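Local structure of histone acetyltransferase (6IF4) at residues Phe4-Val10 against Ala21-Val26; Tyr11-His15 against Val39-Gln44; Gln34-Val39 against Trp51-Leu57. The protein probably transfers acetyl groups from acetyl-CoA to protein lysines as a MYST-family enzyme, of which this chain is the N-terminal Tudor-knot (presumed Tudor) domain. All blocks are in the same frame, centred on the assembly; numbering follows the deposited sequence.

How the contacts relate
Contacts 1 and 3 are strand pairings of one bent sheet, and contact 2 spans its inside. Contact 1 joins strand 9-13 and the chain before it to strand 18-28. Contact 3 pairs strand 35-41 with strand 50-53. Contact 2 lies between strands that are not sheet neighbours. The centres of contacts 1 and 3 are about 9 Å apart, and contact 2 lies about 11 Å from each. Gln24 N and Tyr38 O, 2.6 Å apart, probably tie contact 1 to contact 3 by a hydrogen bond; Ile22 O and His40 N, 2.8 Å apart, probably do the same between contacts 1 and 2, whereas contacts 2 and 3 share Val39. Acetyl transfer is expected of the MYST domain, which lies outside this chain.

Contact 1: residues Phe4-Val10 against Ala21-Val26; sequences FEVRQKV and AIIQEV
Ile23 and Phe4 meet at about a right angle, Ile23 CD1 facing Phe4 CB in an approach so short that its exact closeness is doubtful. The same methyl reaches Val10 CG1, because CG1 of Ile23 stands anti to its own carbonyl carbon (chi1 -74°) and carries CD1 toward both. Farther along, Val6 CG2 meets Val26 CG2 at 3.8 Å. On the outer side Arg7, bent twice along its chain, lays one face of its guanidinium against Ile22 CG2, 3.8 Å from Arg7 NH2. At the edge of that group, in plane, NH1 donates to a water that in turn donates to Gln24 O at 2.7 Å.

Behind these side chains the backbones are joined by four hydrogen bonds. Arg7 N gives a nearly straight one to Ile23 O (2.8 Å, 169°), and Ile23 N returns one to Gln8 O. A type II turn from Glu5 to Gln8, closed by Gln8 N to Glu5 O, places Arg7 N and Gln8 O; Gln8 OE1 adds a bond from Glu5 N at 2.9 Å.

Val10 and Ala21 form the hydrogen-bonded antiparallel pair, which brings two acceptors, Val10 O and Ala21 O, within 3.1 Å. Arg60 bonds to both oxygens, and its positive charge probably offsets their mutual repulsion.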
loop_
_atom_site.group_PDB
_atom_site.type_symbol
_atom_site.label_atom_id
_atom_site.label_comp_id
_atom_site.label_asym_id
_atom_site.label_seq_id
_atom_site.Cartn_x
_atom_site.Cartn_y
_atom_site.Cartn_z
ATOM N N PHE B 4 -1.980 -8.701 -1.573
ATOM C CA PHE B 4 -1.020 -8.297 -0.563
ATOM C C PHE B 4 -1.638 -8.465 0.821
ATOM O O PHE B 4 -2.862 -8.416 0.987
ATOM C CB PHE B 4 -0.572 -6.851 -0.785
ATOM C CG PHE B 4 -0.075 -6.563 -2.177
ATOM C CD1 PHE B 4 1.248 -6.795 -2.521
ATOM C CD2 PHE B 4 -0.925 -6.037 -3.135
ATOM C CE1 PHE B 4 1.708 -6.519 -3.800
ATOM C CE2 PHE B 4 -0.472 -5.759 -4.412
ATOM C CZ PHE B 4 0.846 -6.001 -4.745
ATOM N N GLU B 5 -0.777 -8.638 1.824
ATOM C CA GLU B 5 -1.208 -8.929 3.183
ATOM C C GLU B 5 -0.666 -7.888 4.155
ATOM O O GLU B 5 0.312 -7.189 3.874
ATOM C CB GLU B 5 -0.761 -10.333 3.619
ATOM C CG GLU B 5 -0.818 -11.365 2.510
ATOM C CD GLU B 5 -1.192 -12.746 3.011
ATOM O OE1 GLU B 5 -2.351 -12.936 3.430
ATOM O OE2 GLU B 5 -0.324 -13.646 2.979
ATOM N N VAL B 6 -1.331 -7.783 5.308
ATOM C CA VAL B 6 -0.865 -6.890 6.362
ATOM C C VAL B 6 0.525 -7.322 6.804
ATOM O O VAL B 6 0.784 -8.516 7.009
ATOM C CB VAL B 6 -1.860 -6.890 7.533
ATOM C CG1 VAL B 6 -1.289 -6.138 8.727
ATOM C CG2 VAL B 6 -3.190 -6.284 7.101
ATOM N N ARG B 7 1.429 -6.346 6.934
ATOM C CA ARG B 7 2.841 -6.453 7.322
ATOM C C ARG B 7 3.724 -6.846 6.138
ATOM O O ARG B 7 4.944 -6.940 6.306
ATOM C CB ARG B 7 3.099 -7.433 8.481
ATOM C CG ARG B 7 2.365 -7.119 9.786
ATOM C CD ARG B 7 2.233 -5.620 10.050
ATOM N NE ARG B 7 3.526 -4.942 10.113
ATOM C CZ ARG B 7 3.676 -3.639 10.327
ATOM N NH1 ARG B 7 2.613 -2.866 10.505
ATOM N NH2 ARG B 7 4.890 -3.107 10.363
ATOM N N GLN B 8 3.162 -7.086 4.957
ATOM C CA GLN B 8 3.981 -7.422 3.800
ATOM C C GLN B 8 4.803 -6.221 3.349
ATOM O O GLN B 8 4.300 -5.098 3.261
ATOM C CB GLN B 8 3.101 -7.908 2.651
ATOM C CG GLN B 8 3.865 -8.279 1.391
ATOM C CD GLN B 8 2.991 -8.965 0.368
ATOM O OE1 GLN B 8 1.825 -9.258 0.631
ATOM N NE2 GLN B 8 3.547 -9.225 -0.809
ATOM N N LYS B 9 6.076 -6.464 3.052
ATOM C CA LYS B 9 6.928 -5.441 2.464
ATOM C C LYS B 9 6.597 -5.287 0.985
ATOM O O LYS B 9 6.521 -6.278 0.249
ATOM C CB LYS B 9 8.400 -5.801 2.642
ATOM C CG LYS B 9 8.734 -6.352 4.017
ATOM C CD LYS B 9 10.188 -6.118 4.358
ATOM C CE LYS B 9 10.428 -6.293 5.849
ATOM N NZ LYS B 9 9.555 -5.394 6.648
ATOM N N VAL B 10 6.401 -4.044 0.550
ATOM C CA VAL B 10 6.016 -3.735 -0.820
ATOM C C VAL B 10 6.773 -2.495 -1.275
ATOM O O VAL B 10 7.446 -1.820 -0.493
ATOM C CB VAL B 10 4.497 -3.495 -0.958
ATOM C CG1 VAL B 10 3.700 -4.741 -0.568
ATOM C CG2 VAL B 10 4.082 -2.294 -0.124
ATOM N N ALA B 21 7.789 0.371 1.281
ATOM C CA ALA B 21 6.642 0.592 2.146
ATOM C C ALA B 21 6.241 -0.725 2.797
ATOM O O ALA B 21 6.791 -1.789 2.499
ATOM C CB ALA B 21 5.475 1.204 1.361
ATOM N N ILE B 22 5.258 -0.639 3.690
ATOM C CA ILE B 22 4.687 -1.793 4.369
ATOM C C ILE B 22 3.182 -1.582 4.414
ATOM O O ILE B 22 2.697 -0.450 4.484
ATOM C CB ILE B 22 5.261 -1.981 5.798
ATOM C CG1 ILE B 22 6.768 -2.232 5.765
ATOM C CG2 ILE B 22 4.570 -3.125 6.531
ATOM C CD1 ILE B 22 7.436 -2.099 7.119
ATOM N N ILE B 23 2.438 -2.675 4.346
ATOM C CA ILE B 23 0.985 -2.608 4.390
ATOM C C ILE B 23 0.531 -2.674 5.842
ATOM O O ILE B 23 0.807 -3.648 6.550
ATOM C CB ILE B 23 0.361 -3.717 3.540
ATOM C CG1 ILE B 23 0.558 -3.326 2.078
ATOM C CG2 ILE B 23 -1.114 -3.886 3.861
ATOM C CD1 ILE B 23 0.125 -4.324 1.136
ATOM N N GLN B 24 -0.165 -1.628 6.284
ATOM C CA GLN B 24 -0.632 -1.544 7.659
ATOM C C GLN B 24 -1.999 -2.160 7.850
ATOM O O GLN B 24 -2.272 -2.727 8.915
ATOM C CB GLN B 24 -0.723 -0.082 8.098
ATOM C CG GLN B 24 0.596 0.631 8.292
ATOM C CD GLN B 24 0.539 1.602 9.453
ATOM O OE1 GLN B 24 1.567 1.948 10.046
ATOM N NE2 GLN B 24 -0.671 2.024 9.808
ATOM N N GLU B 25 -2.850 -2.087 6.831
ATOM C CA GLU B 25 -4.231 -2.519 6.939
ATOM C C GLU B 25 -4.726 -2.904 5.558
ATOM O O GLU B 25 -4.231 -2.408 4.543
ATOM C CB GLU B 25 -5.140 -1.416 7.509
ATOM C CG GLU B 25 -4.866 -1.013 8.943
ATOM C CD GLU B 25 -5.236 -2.094 9.937
ATOM O OE1 GLU B 25 -6.031 -2.987 9.577
ATOM O OE2 GLU B 25 -4.732 -2.048 11.078
ATOM N N VAL B 26 -5.699 -3.805 5.533
ATOM C CA VAL B 26 -6.400 -4.187 4.317
ATOM C C VAL B 26 -7.885 -3.967 4.560
ATOM O O VAL B 26 -8.392 -4.257 5.650
ATOM C CB VAL B 26 -6.107 -5.652 3.931
ATOM C CG1 VAL B 26 -6.952 -6.080 2.740
ATOM C CG2 VAL B 26 -4.627 -5.834 3.628
HETATM O O HOH W 1 -0.374 -3.252 10.828
#

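Contact 2: residues Tyr11-His15 against Val39-Gln44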
loop_
_atom_site.group_PDB
_atom_site.type_symbol
_atom_site.label_atom_id
_atom_site.label_comp_id
_atom_site.label_asym_id
_atom_site.label_seq_id
_atom_site.Cartn_x
_atom_site.Cartn_y
_atom_site.Cartn_z
ATOM N N TYR B 11 6.664 -2.214 -2.569
ATOM C CA TYR B 11 6.982 -0.912 -3.129
ATOM C C TYR B 11 5.670 -0.220 -3.464
ATOM O O TYR B 11 4.766 -0.836 -4.035
ATOM C CB TYR B 11 7.842 -1.027 -4.387
ATOM C CG TYR B 11 9.281 -1.426 -4.138
ATOM C CD1 TYR B 11 10.185 -0.529 -3.584
ATOM C CD2 TYR B 11 9.735 -2.694 -4.469
ATOM C CE1 TYR B 11 11.503 -0.890 -3.360
ATOM C CE2 TYR B 11 11.049 -3.064 -4.248
ATOM C CZ TYR B 11 11.928 -2.160 -3.694
ATOM O OH TYR B 11 13.236 -2.529 -3.473
ATOM N N ALA B 12 5.566 1.053 -3.105
ATOM C CA ALA B 12 4.347 1.816 -3.319
ATOM C C ALA B 12 4.683 3.121 -4.019
ATOM O O ALA B 12 5.673 3.778 -3.685
ATOM C CB ALA B 12 3.621 2.102 -2.000
ATOM N N THR B 13 3.867 3.485 -5.002
ATOM C CA THR B 13 4.066 4.760 -5.667
ATOM C C THR B 13 3.729 5.905 -4.720
ATOM O O THR B 13 2.833 5.809 -3.874
ATOM C CB THR B 13 3.213 4.866 -6.931
ATOM O OG1 THR B 13 1.828 4.741 -6.589
ATOM C CG2 THR B 13 3.595 3.781 -7.923
ATOM N N LEU B 14 4.457 7.001 -4.883
ATOM C CA LEU B 14 4.194 8.216 -4.121
ATOM C C LEU B 14 4.725 9.358 -4.968
ATOM O O LEU B 14 5.944 9.524 -5.085
ATOM C CB LEU B 14 4.874 8.173 -2.755
ATOM C CG LEU B 14 4.946 9.482 -1.966
ATOM C CD1 LEU B 14 3.553 9.970 -1.618
ATOM C CD2 LEU B 14 5.790 9.301 -0.707
ATOM N N HIS B 15 3.815 10.124 -5.567
ATOM C CA HIS B 15 4.188 11.173 -6.509
ATOM C C HIS B 15 5.036 10.596 -7.642
ATOM O O HIS B 15 6.152 11.046 -7.919
ATOM C CB HIS B 15 4.884 12.326 -5.793
ATOM C CG HIS B 15 4.043 12.946 -4.721
ATOM N ND1 HIS B 15 4.417 12.960 -3.394
ATOM C CD2 HIS B 15 2.839 13.562 -4.778
ATOM C CE1 HIS B 15 3.484 13.564 -2.683
ATOM N NE2 HIS B 15 2.515 13.940 -3.499
ATOM N N VAL B 39 -0.994 1.875 3.328
ATOM C CA VAL B 39 0.441 1.648 3.245
ATOM C C VAL B 39 1.155 2.687 4.088
ATOM O O VAL B 39 0.711 3.838 4.202
ATOM C CB VAL B 39 0.931 1.671 1.782
ATOM C CG1 VAL B 39 -0.033 0.900 0.887
ATOM C CG2 VAL B 39 1.114 3.094 1.278
ATOM N N HIS B 40 2.244 2.269 4.719
ATOM C CA HIS B 40 3.151 3.173 5.404
ATOM C C HIS B 40 4.480 3.168 4.666
ATOM O O HIS B 40 5.062 2.102 4.437
ATOM C CB HIS B 40 3.349 2.762 6.866
ATOM C CG HIS B 40 4.472 3.481 7.547
ATOM N ND1 HIS B 40 4.440 4.835 7.804
ATOM C CD2 HIS B 40 5.658 3.037 8.027
ATOM C CE1 HIS B 40 5.559 5.195 8.406
ATOM N NE2 HIS B 40 6.315 4.123 8.555
ATOM N N TYR B 41 4.947 4.349 4.277
ATOM C CA TYR B 41 6.233 4.459 3.609
ATOM C C TYR B 41 7.314 4.352 4.670
ATOM O O TYR B 41 7.318 5.099 5.655
ATOM C CB TYR B 41 6.344 5.763 2.828
ATOM C CG TYR B 41 5.314 5.857 1.737
ATOM C CD1 TYR B 41 5.568 5.352 0.465
ATOM C CD2 TYR B 41 4.075 6.430 1.982
ATOM C CE1 TYR B 41 4.616 5.430 -0.532
ATOM C CE2 TYR B 41 3.123 6.509 0.999
ATOM C CZ TYR B 41 3.396 6.011 -0.255
ATOM O OH TYR B 41 2.436 6.098 -1.231
ATOM N N VAL B 42 8.228 3.411 4.456
ATOM C CA VAL B 42 9.177 3.003 5.480
ATOM C C VAL B 42 10.090 4.146 5.906
ATOM O O VAL B 42 10.461 4.249 7.081
ATOM C CB VAL B 42 9.958 1.795 4.935
ATOM C CG1 VAL B 42 11.312 1.742 5.532
ATOM C CG2 VAL B 42 9.168 0.514 5.184
ATOM N N GLU B 43 10.440 5.037 4.986
ATOM C CA GLU B 43 11.311 6.163 5.283
ATOM C C GLU B 43 10.566 7.490 5.194
ATOM O O GLU B 43 11.150 8.516 4.836
ATOM C CB GLU B 43 12.523 6.151 4.357
ATOM C CG GLU B 43 13.418 4.945 4.588
ATOM C CD GLU B 43 14.844 5.176 4.145
ATOM O OE1 GLU B 43 15.652 5.634 4.977
ATOM O OE2 GLU B 43 15.155 4.888 2.972
ATOM N N GLN B 44 9.275 7.476 5.515
ATOM C CA GLN B 44 8.496 8.695 5.652
ATOM C C GLN B 44 7.711 8.676 6.957
ATOM O O GLN B 44 7.467 7.624 7.550
ATOM C CB GLN B 44 7.534 8.886 4.468
ATOM C CG GLN B 44 8.191 8.773 3.104
ATOM C CD GLN B 44 8.620 10.117 2.548
ATOM O OE1 GLN B 44 8.105 11.163 2.945
ATOM N NE2 GLN B 44 9.575 10.094 1.626
#
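Ala12 and Val39 mark the nearest approach of the two backbones, their CA atoms 7.6 Å apart. Strands 11-13 and 39-41 run almost perpendicular, at 92°, and their axes come no closer than 8.4 Å. That spacing is too wide for backbone pairing, so side chains must fill the gap. Beyond the strand, a type I turn from Tyr41 to Gln44, closed by Gln44 N bonding to Tyr41 O, bends the chain and brings Gln44 round near Leu14.

Tyr41 makes most of the contact. Its CG lies beside the backbone N (chi1 -62°), which sends the ring across to the other strand. There the hydroxyl of Tyr41, OH, donates to Thr13 O at 2.7 Å, tilted 31° from the plane of that carbonyl. Ala12 O and Thr13 O both lie at the rim of the ring, near its plane, while Leu14 covers one face. Leu14 CD2 sits 3.9 Å from the ring centroid and almost on the ring normal, a CH-pi contact. Nearer the rim, Leu14 CB packs on Tyr41 CE1 at 3.5 Å. On the other strand residue, Ala12 CB lies 3.8 Å from Tyr41 CE1 and also meets Val39 CG2. The buried phenol oxygen is thereby satisfied by a backbone carbonyl amid apolar neighbours.

Leu52 and Leu57 pack against the same group of side chains. Strand 18-28 lies between the two strands in the sheet, and their perpendicular crossing over a shared apolar interior is characteristic of the strongly bent sheet of a small SH3-like barrel, the fold to which Tudor-knot domains belong.

Contact 3: residues Gln34-Val39 against Trp51-Leu57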
loop_
_atom_site.group_PDB
_atom_site.type_symbol
_atom_site.label_atom_id
_atom_site.label_comp_id
_atom_site.label_asym_id
_atom_site.label_seq_id
_atom_site.Cartn_x
_atom_site.Cartn_y
_atom_site.Cartn_z
ATOM N N GLN B 34 -13.235 -4.075 -4.603
ATOM C CA GLN B 34 -11.766 -3.973 -4.673
ATOM C C GLN B 34 -11.118 -3.896 -3.280
ATOM O O GLN B 34 -11.671 -3.313 -2.412
ATOM C CB GLN B 34 -11.453 -2.730 -5.497
ATOM C CG GLN B 34 -10.147 -2.053 -5.182
ATOM C CD GLN B 34 -9.658 -1.188 -6.315
ATOM O OE1 GLN B 34 -10.054 -0.050 -6.465
ATOM N NE2 GLN B 34 -8.728 -1.712 -7.081
ATOM N N LEU B 35 -9.980 -4.556 -3.121
ATOM C CA LEU B 35 -9.181 -4.462 -1.885
ATOM C C LEU B 35 -8.370 -3.166 -1.948
ATOM O O LEU B 35 -7.833 -2.890 -2.981
ATOM C CB LEU B 35 -8.252 -5.661 -1.799
ATOM C CG LEU B 35 -8.914 -6.948 -1.341
ATOM C CD1 LEU B 35 -7.945 -8.100 -1.320
ATOM C CD2 LEU B 35 -9.526 -6.779 0.008
ATOM N N LEU B 36 -8.362 -2.420 -0.855
ATOM C CA LEU B 36 -7.526 -1.215 -0.690
ATOM C C LEU B 36 -6.588 -1.463 0.496
ATOM O O LEU B 36 -6.975 -2.090 1.445
ATOM C CB LEU B 36 -8.371 0.033 -0.481
ATOM C CG LEU B 36 -9.316 0.357 -1.622
ATOM C CD1 LEU B 36 -10.148 1.574 -1.313
ATOM C CD2 LEU B 36 -8.562 0.516 -2.900
ATOM N N TYR B 37 -5.399 -0.926 0.379
ATOM C CA TYR B 37 -4.332 -1.164 1.336
ATOM C C TYR B 37 -3.887 0.158 1.936
ATOM O O TYR B 37 -3.623 1.117 1.206
ATOM C CB TYR B 37 -3.154 -1.872 0.660
ATOM C CG TYR B 37 -3.565 -3.091 -0.142
ATOM C CD1 TYR B 37 -3.682 -4.336 0.462
ATOM C CD2 TYR B 37 -3.855 -2.991 -1.499
ATOM C CE1 TYR B 37 -4.064 -5.447 -0.261
ATOM C CE2 TYR B 37 -4.238 -4.099 -2.230
ATOM C CZ TYR B 37 -4.339 -5.325 -1.606
ATOM O OH TYR B 37 -4.722 -6.431 -2.326
ATOM N N TYR B 38 -3.808 0.204 3.262
ATOM C CA TYR B 38 -3.274 1.362 3.963
ATOM C C TYR B 38 -1.777 1.137 4.102
ATOM O O TYR B 38 -1.340 0.295 4.892
ATOM C CB TYR B 38 -3.934 1.536 5.328
ATOM C CG TYR B 38 -3.690 2.892 5.944
ATOM C CD1 TYR B 38 -4.156 4.046 5.331
ATOM C CD2 TYR B 38 -2.989 3.020 7.136
ATOM C CE1 TYR B 38 -3.936 5.291 5.888
ATOM C CE2 TYR B 38 -2.763 4.260 7.701
ATOM C CZ TYR B 38 -3.239 5.392 7.073
ATOM O OH TYR B 38 -3.015 6.629 7.630
ATOM N N VAL B 39 -0.994 1.875 3.328
ATOM C CA VAL B 39 0.441 1.648 3.245
ATOM C C VAL B 39 1.155 2.687 4.088
ATOM O O VAL B 39 0.711 3.838 4.202
ATOM C CB VAL B 39 0.931 1.671 1.782
ATOM C CG1 VAL B 39 -0.033 0.900 0.887
ATOM C CG2 VAL B 39 1.114 3.094 1.278
ATOM N N TRP B 51 -4.248 5.298 1.742
ATOM C CA TRP B 51 -4.944 4.169 1.144
ATOM C C TRP B 51 -4.627 4.109 -0.346
ATOM O O TRP B 51 -4.725 5.120 -1.047
ATOM C CB TRP B 51 -6.451 4.291 1.363
ATOM C CG TRP B 51 -6.871 4.074 2.779
ATOM C CD1 TRP B 51 -7.110 5.035 3.717
ATOM C CD2 TRP B 51 -7.103 2.816 3.423
ATOM N NE1 TRP B 51 -7.477 4.454 4.904
ATOM C CE2 TRP B 51 -7.480 3.091 4.752
ATOM C CE3 TRP B 51 -7.027 1.483 3.006
ATOM C CZ2 TRP B 51 -7.782 2.085 5.667
ATOM C CZ3 TRP B 51 -7.327 0.485 3.915
ATOM C CH2 TRP B 51 -7.698 0.791 5.231
ATOM N N LEU B 52 -4.248 2.932 -0.830
ATOM C CA LEU B 52 -3.909 2.768 -2.238
ATOM C C LEU B 52 -4.506 1.493 -2.776
ATOM O O LEU B 52 -4.665 0.504 -2.039
ATOM C CB LEU B 52 -2.387 2.746 -2.453
ATOM C CG LEU B 52 -1.622 4.011 -2.070
ATOM C CD1 LEU B 52 -0.120 3.769 -2.133
ATOM C CD2 LEU B 52 -2.027 5.166 -2.974
ATOM N N PRO B 53 -4.867 1.454 -4.060
ATOM C CA PRO B 53 -5.268 0.206 -4.698
ATOM C C PRO B 53 -4.045 -0.644 -5.029
ATOM O O PRO B 53 -2.900 -0.194 -4.959
ATOM C CB PRO B 53 -5.982 0.672 -5.965
ATOM C CG PRO B 53 -5.282 1.943 -6.312
ATOM C CD PRO B 53 -4.926 2.595 -4.998
ATOM N N GLY B 54 -4.313 -1.900 -5.394
ATOM C CA GLY B 54 -3.227 -2.805 -5.732
ATOM C C GLY B 54 -2.407 -2.342 -6.921
ATOM O O GLY B 54 -1.225 -2.680 -7.031
ATOM N N SER B 55 -3.014 -1.554 -7.818
ATOM C CA SER B 55 -2.314 -1.076 -9.009
ATOM C C SER B 55 -1.156 -0.147 -8.676
ATOM O O SER B 55 -0.319 0.116 -9.545
ATOM C CB SER B 55 -3.293 -0.367 -9.949
ATOM O OG SER B 55 -4.094 0.565 -9.248
ATOM N N ALA B 56 -1.097 0.370 -7.450
ATOM C CA ALA B 56 -0.013 1.243 -7.025
ATOM C C ALA B 56 1.091 0.500 -6.286
ATOM O O ALA B 56 2.058 1.134 -5.852
ATOM C CB ALA B 56 -0.557 2.367 -6.138
ATOM N N LEU B 57 0.984 -0.820 -6.150
ATOM C CA LEU B 57 1.885 -1.593 -5.311
ATOM C C LEU B 57 2.658 -2.621 -6.127
ATOM O O LEU B 57 2.210 -3.088 -7.177
ATOM C CB LEU B 57 1.121 -2.318 -4.191
ATOM C CG LEU B 57 0.256 -1.470 -3.258
ATOM C CD1 LEU B 57 -0.397 -2.351 -2.204
ATOM C CD2 LEU B 57 1.082 -0.378 -2.607
HETATM O O HOH W 2 -6.637 -3.158 -5.309
#
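Tyr38 and Trp51 pack most closely here, their side chains crossing at about a right angle. Tyr38 CB stands over the six-membered ring of Trp51, 3.6 Å from its centroid and nearly on the normal, while Tyr38 CD1 comes within 3.4 Å of Trp51 NE1. The two aromatic planes are inclined at 47°, an oblique pairing. CG of Tyr38, anti to the backbone N (chi1 -165°), carries the ring over the five-membered part of the indole and leaves CB above the six-membered part. Leu36 CB touches CE3 of that same six-membered ring.

Tyr37 and Leu52 form the hydrogen-bonded pair of the hairpin, with Tyr37 N to Leu52 O at 2.9 Å and Leu52 N to Tyr37 O at 2.8 Å. Their side chains lie on the buried face, where Leu57 CD1 meets Tyr37 CD2 at 3.6 Å and Leu52 CD1 packs on Val39 CG2. Phe4 adds an edge-to-face contact to Tyr37.

The two strand segments lie at 137° to each other. Toward Gln34, Leu36 CD2 packs on Pro53, but Leu35 O and Gly54 N are 4.4 Å apart, too far for a direct bond. A water bridges them, accepting from Gly54 N and donating to Leu35 O; Gln34 NE2 adds a weak bond to it. Direct backbone bonds, the CH-pi contact and the oblique aromatic pair thus hold the Tyr38-Trp51 end, though Trp51 stays exposed, while water mediates at the Gln34 end.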